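Side-chain contacts in alpha-1,2-mannosyltransferase (Ktr4), putative (Neosartorya fumigata, PDB 7BOP), which belongs to the fungal mannosyltransferase proteins of the GT-A clan and holds GDP and a manganese ion close together: residues V333-D338 / S378-V383; L288-G293 / L326-A331; K88-T93 / Y100-F105. All coordinates share one frame; numbering follows the deposited sequence.

Contact 1. Residues V333-D338 / S378-V383; sequences VHWFRD and SYFKHV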
loop_
_atom_site.group_PDB
_atom_site.type_symbol
_atom_site.label_atom_id
_atom_site.label_comp_id
_atom_site.label_asym_id
_atom_site.label_seq_id
_atom_site.Cartn_x
_atom_site.Cartn_y
_atom_site.Cartn_z
ATOM N N VAL A 333 7.717 -8.228 -7.367
ATOM C CA VAL A 333 6.616 -7.295 -7.124
ATOM C C VAL A 333 5.516 -7.655 -8.108
ATOM O O VAL A 333 5.788 -7.862 -9.296
ATOM C CB VAL A 333 7.068 -5.825 -7.288
ATOM C CG1 VAL A 333 5.884 -4.863 -7.129
ATOM C CG2 VAL A 333 8.156 -5.501 -6.278
ATOM N N HIS A 334 4.281 -7.745 -7.622
ATOM C CA HIS A 334 3.182 -8.306 -8.402
ATOM C C HIS A 334 1.976 -7.370 -8.439
ATOM O O HIS A 334 1.572 -6.818 -7.415
ATOM C CB HIS A 334 2.780 -9.670 -7.813
ATOM C CG HIS A 334 1.555 -10.272 -8.434
ATOM N ND1 HIS A 334 1.508 -10.689 -9.745
ATOM C CD2 HIS A 334 0.339 -10.555 -7.909
ATOM C CE1 HIS A 334 0.316 -11.192 -10.006
ATOM N NE2 HIS A 334 -0.412 -11.118 -8.907
ATOM N N TRP A 335 1.429 -7.172 -9.631
ATOM C CA TRP A 335 0.144 -6.470 -9.782
ATOM C C TRP A 335 -0.993 -7.471 -9.589
ATOM O O TRP A 335 -1.198 -8.353 -10.424
ATOM C CB TRP A 335 0.044 -5.843 -11.167
ATOM C CG TRP A 335 -1.237 -5.114 -11.433
ATOM C CD1 TRP A 335 -1.963 -4.385 -10.549
ATOM C CD2 TRP A 335 -1.912 -5.011 -12.685
ATOM N NE1 TRP A 335 -3.067 -3.850 -11.162
ATOM C CE2 TRP A 335 -3.057 -4.210 -12.479
ATOM C CE3 TRP A 335 -1.662 -5.518 -13.968
ATOM C CZ2 TRP A 335 -3.957 -3.919 -13.499
ATOM C CZ3 TRP A 335 -2.561 -5.229 -14.982
ATOM C CH2 TRP A 335 -3.694 -4.438 -14.743
ATOM N N PHE A 336 -1.736 -7.317 -8.499
ATOM C CA PHE A 336 -2.910 -8.151 -8.221
ATOM C C PHE A 336 -4.087 -7.629 -9.033
ATOM O O PHE A 336 -5.061 -7.125 -8.489
ATOM C CB PHE A 336 -3.245 -8.162 -6.716
ATOM C CG PHE A 336 -2.501 -9.198 -5.941
ATOM C CD1 PHE A 336 -2.852 -10.539 -6.048
ATOM C CD2 PHE A 336 -1.448 -8.848 -5.119
ATOM C CE1 PHE A 336 -2.168 -11.511 -5.319
ATOM C CE2 PHE A 336 -0.757 -9.818 -4.402
ATOM C CZ PHE A 336 -1.119 -11.142 -4.505
ATOM N N ARG A 337 -3.999 -7.796 -10.346
ATOM C CA ARG A 337 -5.021 -7.314 -11.265
ATOM C C ARG A 337 -6.382 -7.955 -11.013
ATOM O O ARG A 337 -7.404 -7.323 -11.250
ATOM C CB ARG A 337 -4.605 -7.542 -12.719
ATOM C CG ARG A 337 -4.479 -8.999 -13.158
ATOM C CD ARG A 337 -3.312 -9.173 -14.119
ATOM N NE ARG A 337 -3.668 -8.825 -15.463
ATOM C CZ ARG A 337 -2.827 -8.510 -16.453
ATOM N NH1 ARG A 337 -1.497 -8.442 -16.315
ATOM N NH2 ARG A 337 -3.364 -8.236 -17.620
ATOM N N ASP A 338 -6.374 -9.184 -10.499
ATOM C CA ASP A 338 -7.598 -9.939 -10.214
ATOM C C ASP A 338 -8.305 -9.597 -8.906
ATOM O O ASP A 338 -9.400 -10.117 -8.659
ATOM C CB ASP A 338 -7.323 -11.454 -10.275
ATOM C CG ASP A 338 -6.200 -11.908 -9.335
ATOM O OD1 ASP A 338 -5.210 -11.160 -9.155
ATOM O OD2 ASP A 338 -6.289 -13.029 -8.801
ATOM N N SER A 378 3.401 4.225 -17.210
ATOM C CA SER A 378 4.830 4.281 -16.936
ATOM C C SER A 378 5.329 3.000 -16.251
ATOM O O SER A 378 6.361 2.449 -16.636
ATOM C CB SER A 378 5.161 5.487 -16.068
ATOM O OG SER A 378 6.518 5.467 -15.698
ATOM N N TYR A 379 4.606 2.537 -15.234
ATOM C CA TYR A 379 5.025 1.326 -14.516
ATOM C C TYR A 379 5.068 0.087 -15.429
ATOM O O TYR A 379 6.016 -0.703 -15.377
ATOM C CB TYR A 379 4.130 1.059 -13.303
ATOM C CG TYR A 379 4.673 -0.069 -12.452
ATOM C CD1 TYR A 379 5.781 0.132 -11.649
ATOM C CD2 TYR A 379 4.100 -1.339 -12.470
ATOM C CE1 TYR A 379 6.304 -0.880 -10.865
ATOM C CE2 TYR A 379 4.616 -2.371 -11.681
ATOM C CZ TYR A 379 5.718 -2.136 -10.884
ATOM O OH TYR A 379 6.248 -3.134 -10.101
ATOM N N PHE A 380 4.054 -0.053 -16.277
ATOM C CA PHE A 380 3.970 -1.179 -17.195
ATOM C C PHE A 380 5.052 -1.128 -18.277
ATOM O O PHE A 380 5.551 -2.169 -18.681
ATOM C CB PHE A 380 2.576 -1.264 -17.834
ATOM C CG PHE A 380 1.463 -1.605 -16.868
ATOM C CD1 PHE A 380 1.709 -2.124 -15.586
ATOM C CD2 PHE A 380 0.144 -1.440 -17.265
ATOM C CE1 PHE A 380 0.662 -2.440 -14.738
ATOM C CE2 PHE A 380 -0.901 -1.762 -16.421
ATOM C CZ PHE A 380 -0.643 -2.268 -15.155
ATOM N N LYS A 381 5.421 0.072 -18.718
ATOM C CA LYS A 381 6.525 0.231 -19.671
ATOM C C LYS A 381 7.877 -0.090 -19.032
ATOM O O LYS A 381 8.670 -0.859 -19.590
ATOM C CB LYS A 381 6.542 1.655 -20.243
ATOM C CG LYS A 381 7.732 1.960 -21.143
ATOM C CD LYS A 381 7.573 3.325 -21.791
ATOM C CE LYS A 381 8.836 3.731 -22.535
ATOM N NZ LYS A 381 8.618 5.034 -23.222
ATOM N N HIS A 382 8.142 0.503 -17.870
ATOM C CA HIS A 382 9.477 0.434 -17.256
ATOM C C HIS A 382 9.726 -0.805 -16.409
ATOM O O HIS A 382 10.879 -1.177 -16.198
ATOM C CB HIS A 382 9.729 1.683 -16.421
ATOM C CG HIS A 382 9.852 2.912 -17.250
ATOM N ND1 HIS A 382 10.933 3.130 -18.074
ATOM C CD2 HIS A 382 9.013 3.954 -17.439
ATOM C CE1 HIS A 382 10.762 4.268 -18.725
ATOM N NE2 HIS A 382 9.602 4.785 -18.360
ATOM N N VAL A 383 8.656 -1.421 -15.912
ATOM C CA VAL A 383 8.778 -2.564 -14.996
ATOM C C VAL A 383 7.983 -3.752 -15.540
ATOM O O VAL A 383 8.547 -4.820 -15.694
ATOM C CB VAL A 383 8.360 -2.209 -13.552
ATOM C CG1 VAL A 383 8.626 -3.376 -12.600
ATOM C CG2 VAL A 383 9.107 -0.974 -13.069
HETATM O O HOH W 1 5.064 -5.520 -10.568
#
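Trp335 and Phe380 make the larger part of this contact, and the indole of Trp335 is best followed atom by atom. Its CB leaves strand 333-335 in the direction of the helix, and with CG anti to the backbone N (chi1 179°) the bicycle stands beside its own carbonyl carbon, one face turned to Phe380. At the ring fusion, CD2 of Trp335 already lies 3.9 Å from Phe380 CZ. Farther round the six-membered ring the approach tightens: CE3 of Trp335 is 3.6 Å from Phe380 CZ and CZ3 of Trp335 is 3.5 Å from it, before CH2 draws back slightly. Phe380 CZ therefore sits over the indole, displaced toward its rim. The two planes incline at 47°, so the pair is neither a stack nor edge-to-face. On the opposite indole face, Arg337 CB lies over the ring centre, and the guanidinium of Arg337 turns back so that one of its faces covers Trp335 CZ3. The polar end of the indole, NE1, hydrogen-bonds to Thr221 O.

Tyr379 makes the second touch, its OH resting 3.5 Å from Val333 CG1. A water at the edge of the phenol, in its plane, is hydrogen-bonded to Tyr379 OH at 2.7 Å and donates a weak hydrogen bond, 2.8 Å long, to Val333 O.

Helix 376-382 thus packs by two aromatic side chains against strand 333-335, which pairs in parallel with strand 218-224 of the mixed sheet. Phe220 of that strand stacks on Trp335, and Trp257 of helix 255-258 meets Tyr379 edge-to-face.

Contact 2. Residues L288-G293 / L326-A331; sequences LDFFRG and LFADAA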
loop_
_atom_site.group_PDB
_atom_site.type_symbol
_atom_site.label_atom_id
_atom_site.label_comp_id
_atom_site.label_asym_id
_atom_site.label_seq_id
_atom_site.Cartn_x
_atom_site.Cartn_y
_atom_site.Cartn_z
ATOM N N LEU A 288 6.874 -8.858 5.219
ATOM C CA LEU A 288 7.418 -8.112 6.353
ATOM C C LEU A 288 8.935 -8.200 6.445
ATOM O O LEU A 288 9.566 -7.229 6.850
ATOM C CB LEU A 288 6.823 -8.600 7.685
ATOM C CG LEU A 288 5.323 -8.381 7.879
ATOM C CD1 LEU A 288 4.767 -9.272 8.996
ATOM C CD2 LEU A 288 5.028 -6.917 8.148
ATOM N N ASP A 289 9.520 -9.343 6.072
ATOM C CA ASP A 289 10.974 -9.496 6.149
ATOM C C ASP A 289 11.748 -8.663 5.124
ATOM O O ASP A 289 12.932 -8.428 5.321
ATOM C CB ASP A 289 11.387 -10.963 6.063
ATOM C CG ASP A 289 10.908 -11.775 7.259
ATOM O OD1 ASP A 289 10.647 -11.199 8.331
ATOM O OD2 ASP A 289 10.792 -12.995 7.109
ATOM N N PHE A 290 11.100 -8.208 4.048
ATOM C CA PHE A 290 11.736 -7.214 3.178
ATOM C C PHE A 290 11.971 -5.919 3.940
ATOM O O PHE A 290 13.080 -5.411 3.974
ATOM C CB PHE A 290 10.903 -6.900 1.932
ATOM C CG PHE A 290 11.411 -5.710 1.182
ATOM C CD1 PHE A 290 12.612 -5.789 0.479
ATOM C CD2 PHE A 290 10.729 -4.495 1.223
ATOM C CE1 PHE A 290 13.115 -4.678 -0.190
ATOM C CE2 PHE A 290 11.223 -3.384 0.557
ATOM C CZ PHE A 290 12.413 -3.479 -0.155
ATOM N N PHE A 291 10.915 -5.406 4.561
ATOM C CA PHE A 291 10.964 -4.132 5.261
ATOM C C PHE A 291 11.828 -4.198 6.517
ATOM O O PHE A 291 12.473 -3.216 6.877
ATOM C CB PHE A 291 9.548 -3.645 5.594
ATOM C CG PHE A 291 8.700 -3.398 4.378
ATOM C CD1 PHE A 291 8.889 -2.251 3.606
ATOM C CD2 PHE A 291 7.734 -4.319 3.979
ATOM C CE1 PHE A 291 8.115 -2.017 2.468
ATOM C CE2 PHE A 291 6.964 -4.099 2.837
ATOM C CZ PHE A 291 7.157 -2.938 2.078
ATOM N N ARG A 292 11.850 -5.363 7.168
ATOM C CA ARG A 292 12.759 -5.612 8.299
ATOM C C ARG A 292 14.213 -5.733 7.880
ATOM O O ARG A 292 15.084 -5.646 8.723
ATOM C CB ARG A 292 12.378 -6.897 9.042
ATOM C CG ARG A 292 11.078 -6.827 9.802
ATOM C CD ARG A 292 10.568 -8.228 10.073
ATOM N NE ARG A 292 9.338 -8.196 10.848
ATOM C CZ ARG A 292 8.437 -9.175 10.890
ATOM N NH1 ARG A 292 8.599 -10.298 10.195
ATOM N NH2 ARG A 292 7.350 -9.027 11.636
ATOM N N GLY A 293 14.470 -5.972 6.598
ATOM C CA GLY A 293 15.811 -6.174 6.089
ATOM C C GLY A 293 16.733 -4.981 6.242
ATOM O O GLY A 293 16.290 -3.843 6.477
ATOM N N LEU A 326 14.317 0.400 -5.335
ATOM C CA LEU A 326 15.781 0.421 -5.203
ATOM C C LEU A 326 16.379 -0.856 -4.608
ATOM O O LEU A 326 17.488 -1.235 -4.980
ATOM C CB LEU A 326 16.210 1.607 -4.342
ATOM C CG LEU A 326 15.853 2.985 -4.896
ATOM C CD1 LEU A 326 16.177 4.029 -3.854
ATOM C CD2 LEU A 326 16.587 3.248 -6.196
ATOM N N PHE A 327 15.654 -1.502 -3.694
ATOM C CA PHE A 327 16.208 -2.591 -2.877
ATOM C C PHE A 327 15.574 -3.968 -3.095
ATOM O O PHE A 327 16.180 -4.972 -2.723
ATOM C CB PHE A 327 16.159 -2.192 -1.393
ATOM C CG PHE A 327 16.670 -0.793 -1.135
ATOM C CD1 PHE A 327 17.924 -0.397 -1.613
ATOM C CD2 PHE A 327 15.890 0.143 -0.452
ATOM C CE1 PHE A 327 18.385 0.893 -1.408
ATOM C CE2 PHE A 327 16.352 1.436 -0.243
ATOM C CZ PHE A 327 17.601 1.809 -0.715
ATOM N N ALA A 328 14.389 -4.031 -3.709
ATOM C CA ALA A 328 13.764 -5.307 -4.021
ATOM C C ALA A 328 14.121 -5.763 -5.428
ATOM O O ALA A 328 14.680 -5.008 -6.226
ATOM C CB ALA A 328 12.251 -5.216 -3.855
ATOM N N ASP A 329 13.807 -7.024 -5.698
ATOM C CA ASP A 329 13.832 -7.597 -7.029
ATOM C C ASP A 329 12.483 -7.281 -7.666
ATOM O O ASP A 329 11.450 -7.775 -7.207
ATOM C CB ASP A 329 14.051 -9.110 -6.880
ATOM C CG ASP A 329 14.115 -9.856 -8.191
ATOM O OD1 ASP A 329 13.858 -9.305 -9.287
ATOM O OD2 ASP A 329 14.418 -11.066 -8.106
ATOM N N ALA A 330 12.483 -6.486 -8.736
ATOM C CA ALA A 330 11.237 -6.078 -9.403
ATOM C C ALA A 330 10.396 -7.256 -9.897
ATOM O O ALA A 330 9.174 -7.150 -9.977
ATOM C CB ALA A 330 11.530 -5.122 -10.554
ATOM N N ALA A 331 11.048 -8.387 -10.192
ATOM C CA ALA A 331 10.344 -9.616 -10.566
ATOM C C ALA A 331 9.509 -10.165 -9.423
ATOM O O ALA A 331 8.590 -10.920 -9.674
ATOM C CB ALA A 331 11.317 -10.687 -11.043
#
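Asp329 OD1, one residue beyond the Ala328 that receives Phe290, is gripped twice: by Ala331 N at 3.1 Å and by Asn252 ND2. The amide of Ala331 comes from above the carboxylate plane, 51° out of it, and closes an Asx turn that shapes the chain just after the Phe290 contact.

The contact itself is apolar and narrow, burying 108 Å² in all. Phe290 meets the other segment with one end of its ring. CE1 of Phe290 lies 3.8 Å from Ala328 CB and equally 3.8 Å from Ala328 N, while Phe327 C comes up at the ring edge, 3.9 Å from Phe290 CE1. Phe327 adds its CB, 4.1 Å from Phe290 CE1, but its own ring leads away toward Leu242. The torsion chi1 of 169° in Phe290, which sets CG opposite the backbone N, carries the ring out from helix 288-292. The other flank of that ring is engaged too, since Phe290 CD2 lies over the centre of the Phe291 ring.

Helix 288-292, which directly follows strand 284-287, is in this way joined to the end of helix 316-327, where the chain turns toward strand 333-335; Phe290 also touches Thr217, just ahead of strand 218-224.

Contact 3. Residues K88-T93 / Y100-F105; sequences KDLERT and YPWIFF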
loop_
_atom_site.group_PDB
_atom_site.type_symbol
_atom_site.label_atom_id
_atom_site.label_comp_id
_atom_site.label_asym_id
_atom_site.label_seq_id
_atom_site.Cartn_x
_atom_site.Cartn_y
_atom_site.Cartn_z
ATOM N N LYS A 88 -16.823 -6.808 5.622
ATOM C CA LYS A 88 -17.863 -7.574 4.926
ATOM C C LYS A 88 -17.439 -7.935 3.504
ATOM O O LYS A 88 -17.636 -9.063 3.065
ATOM C CB LYS A 88 -19.197 -6.821 4.886
ATOM C CG LYS A 88 -19.949 -6.831 6.209
ATOM C CD LYS A 88 -21.224 -5.997 6.114
ATOM C CE LYS A 88 -21.973 -5.952 7.441
ATOM N NZ LYS A 88 -22.476 -7.297 7.837
ATOM N N ASP A 89 -16.850 -6.973 2.797
ATOM C CA ASP A 89 -16.391 -7.209 1.425
ATOM C C ASP A 89 -15.233 -8.193 1.387
ATOM O O ASP A 89 -15.226 -9.113 0.567
ATOM C CB ASP A 89 -15.943 -5.900 0.754
ATOM C CG ASP A 89 -17.100 -5.066 0.198
ATOM O OD1 ASP A 89 -18.289 -5.421 0.348
ATOM O OD2 ASP A 89 -16.791 -4.041 -0.442
ATOM N N LEU A 90 -14.240 -7.982 2.246
ATOM C CA LEU A 90 -13.049 -8.831 2.221
ATOM C C LEU A 90 -13.379 -10.261 2.656
ATOM O O LEU A 90 -12.907 -11.237 2.052
ATOM C CB LEU A 90 -11.908 -8.226 3.045
ATOM C CG LEU A 90 -10.540 -8.912 2.889
ATOM C CD1 LEU A 90 -10.226 -9.256 1.440
ATOM C CD2 LEU A 90 -9.451 -8.032 3.465
ATOM N N GLU A 91 -14.235 -10.375 3.667
ATOM C CA GLU A 91 -14.735 -11.681 4.101
ATOM C C GLU A 91 -15.545 -12.393 3.008
ATOM O O GLU A 91 -15.259 -13.547 2.678
ATOM C CB GLU A 91 -15.553 -11.527 5.392
ATOM C CG GLU A 91 -14.686 -11.225 6.613
ATOM C CD GLU A 91 -13.958 -12.453 7.147
ATOM O OE1 GLU A 91 -14.464 -13.569 6.928
ATOM O OE2 GLU A 91 -12.874 -12.315 7.769
ATOM N N ARG A 92 -16.516 -11.699 2.413
ATOM C CA ARG A 92 -17.359 -12.294 1.376
ATOM C C ARG A 92 -16.540 -12.747 0.172
ATOM O O ARG A 92 -16.758 -13.842 -0.353
ATOM C CB ARG A 92 -18.436 -11.306 0.902
ATOM C CG ARG A 92 -19.452 -11.914 -0.061
ATOM C CD ARG A 92 -20.403 -10.876 -0.647
ATOM N NE ARG A 92 -19.704 -9.905 -1.500
ATOM C CZ ARG A 92 -19.373 -8.654 -1.167
ATOM N NH1 ARG A 92 -19.672 -8.141 0.029
ATOM N NH2 ARG A 92 -18.726 -7.892 -2.056
ATOM N N THR A 93 -15.608 -11.902 -0.270
ATOM C CA THR A 93 -14.851 -12.212 -1.471
ATOM C C THR A 93 -13.713 -13.196 -1.263
ATOM O O THR A 93 -13.324 -13.868 -2.214
ATOM C CB THR A 93 -14.284 -10.947 -2.140
ATOM O OG1 THR A 93 -13.413 -10.256 -1.243
ATOM C CG2 THR A 93 -15.423 -10.041 -2.612
ATOM N N TYR A 100 -7.922 -16.249 7.578
ATOM C CA TYR A 100 -6.731 -15.655 8.161
ATOM C C TYR A 100 -7.145 -14.660 9.260
ATOM O O TYR A 100 -8.223 -14.055 9.187
ATOM C CB TYR A 100 -5.868 -14.987 7.073
ATOM C CG TYR A 100 -4.969 -15.947 6.353
ATOM C CD1 TYR A 100 -3.697 -16.227 6.849
ATOM C CD2 TYR A 100 -5.380 -16.597 5.187
ATOM C CE1 TYR A 100 -2.858 -17.111 6.201
ATOM C CE2 TYR A 100 -4.546 -17.490 4.535
ATOM C CZ TYR A 100 -3.282 -17.738 5.045
ATOM O OH TYR A 100 -2.443 -18.602 4.410
ATOM N N PRO A 101 -6.308 -14.502 10.294
ATOM C CA PRO A 101 -6.664 -13.595 11.390
ATOM C C PRO A 101 -6.590 -12.113 11.007
ATOM O O PRO A 101 -5.839 -11.743 10.090
ATOM C CB PRO A 101 -5.610 -13.897 12.444
ATOM C CG PRO A 101 -4.422 -14.333 11.663
ATOM C CD PRO A 101 -4.947 -15.048 10.457
ATOM N N TRP A 102 -7.387 -11.301 11.709
ATOM C CA TRP A 102 -7.332 -9.843 11.627
ATOM C C TRP A 102 -6.583 -9.297 12.836
ATOM O O TRP A 102 -6.886 -9.673 13.985
ATOM C CB TRP A 102 -8.725 -9.228 11.627
ATOM C CG TRP A 102 -9.554 -9.451 10.425
ATOM C CD1 TRP A 102 -10.314 -10.555 10.142
ATOM C CD2 TRP A 102 -9.770 -8.527 9.351
ATOM N NE1 TRP A 102 -10.976 -10.375 8.957
ATOM C CE2 TRP A 102 -10.661 -9.140 8.448
ATOM C CE3 TRP A 102 -9.287 -7.246 9.060
ATOM C CZ2 TRP A 102 -11.084 -8.514 7.266
ATOM C CZ3 TRP A 102 -9.708 -6.620 7.890
ATOM C CH2 TRP A 102 -10.595 -7.256 7.007
ATOM N N ILE A 103 -5.611 -8.415 12.587
ATOM C CA ILE A 103 -4.906 -7.700 13.643
ATOM C C ILE A 103 -5.116 -6.200 13.435
ATOM O O ILE A 103 -4.660 -5.620 12.431
ATOM C CB ILE A 103 -3.407 -8.059 13.690
ATOM C CG1 ILE A 103 -3.218 -9.579 13.698
ATOM C CG2 ILE A 103 -2.752 -7.465 14.926
ATOM C CD1 ILE A 103 -1.785 -10.043 13.669
ATOM N N PHE A 104 -5.817 -5.581 14.388
ATOM C CA PHE A 104 -6.107 -4.154 14.362
ATOM C C PHE A 104 -5.115 -3.388 15.227
ATOM O O PHE A 104 -4.745 -3.845 16.320
ATOM C CB PHE A 104 -7.539 -3.909 14.827
ATOM C CG PHE A 104 -8.559 -4.641 14.008
ATOM C CD1 PHE A 104 -8.887 -4.196 12.735
ATOM C CD2 PHE A 104 -9.180 -5.790 14.494
ATOM C CE1 PHE A 104 -9.810 -4.872 11.960
ATOM C CE2 PHE A 104 -10.114 -6.470 13.724
ATOM C CZ PHE A 104 -10.438 -6.007 12.456
ATOM N N PHE A 105 -4.671 -2.237 14.718
ATOM C CA PHE A 105 -3.711 -1.366 15.399
ATOM C C PHE A 105 -4.292 0.017 15.592
ATOM O O PHE A 105 -5.027 0.518 14.743
ATOM C CB PHE A 105 -2.423 -1.256 14.592
ATOM C CG PHE A 105 -1.673 -2.551 14.482
ATOM C CD1 PHE A 105 -0.740 -2.908 15.452
ATOM C CD2 PHE A 105 -1.897 -3.412 13.420
ATOM C CE1 PHE A 105 -0.041 -4.097 15.350
ATOM C CE2 PHE A 105 -1.203 -4.611 13.320
ATOM C CZ PHE A 105 -0.267 -4.951 14.280
#
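A bend at chi2 of Glu91 (-77°) folds its carboxylate toward Trp102, whose CG lies opposite its carbonyl carbon and beside its backbone N, presenting the pyrrole nitrogen to the helix. The result is a nearly linear hydrogen bond: Trp102 NE1 donates to Glu91 OE2 over 3.0 Å, with an N-H...O angle of 177°. Glu91 OE2 lies in the indole plane at the ring edge and accepts through its anti lone pair, the one turned away from the other oxygen. The carboxylate and ring planes differ by 33°, and the two side chains point opposite ways as they pass. OE2 also hydrogen-bonds to Thr122 OG1, more strongly than to Trp102, and to Asn95 ND2. Three bonds to one buried oxygen are consistent with an ionised carboxylate, and they would fix the rotation of the group.

Helix 80-98 and strand 102-106 are the second and third elements of a beta-alpha-beta unit begun by strand 69-74, and the two strands are parallel neighbours in the sheet, as expected of the nucleotide-binding half of a GT-A fold. Leu74 and Asn106, at the ends of these strands, belong to the GDP pocket, whereas the Trp102 side chain stays about 10 Å from the nucleotide.

Leu90 adds the apolar part. Its CD2 comes obliquely to the benzo end of the indole, 3.8 Å from Trp102 CH2 and 4.2 Å from Trp102 CZ2. Leu71 of strand 69-74 touches both side chains. Within the same helix, Asp89 O accepts from Thr93 N at 2.9 Å and from Thr93 OG1 at 2.8 Å, the two donors reaching it from opposite faces of the carbonyl plane.

From the N terminus, contact 3 comes first and closes the shortest loop: six residues separate 88-93 from 100-105, where a helix returns to its sheet. Contact 2 then spans 32 residues, 27 of them helical, and joins helix 288-292 to the end of helix 316-327. Contact 1 opens two residues later and reaches across 39 residues to 378-383, near the C terminus. The three run in series, neither nested nor crossed. Contacts 1 and 2 touch through Val383 CG1 and Ala330 CB, 4.0 Å apart, with centres about 16 Å apart. Contact 3 stands off, its centre about 25 Å from the centre of each of the others, yet it reaches the same mixed sheet as contact 1.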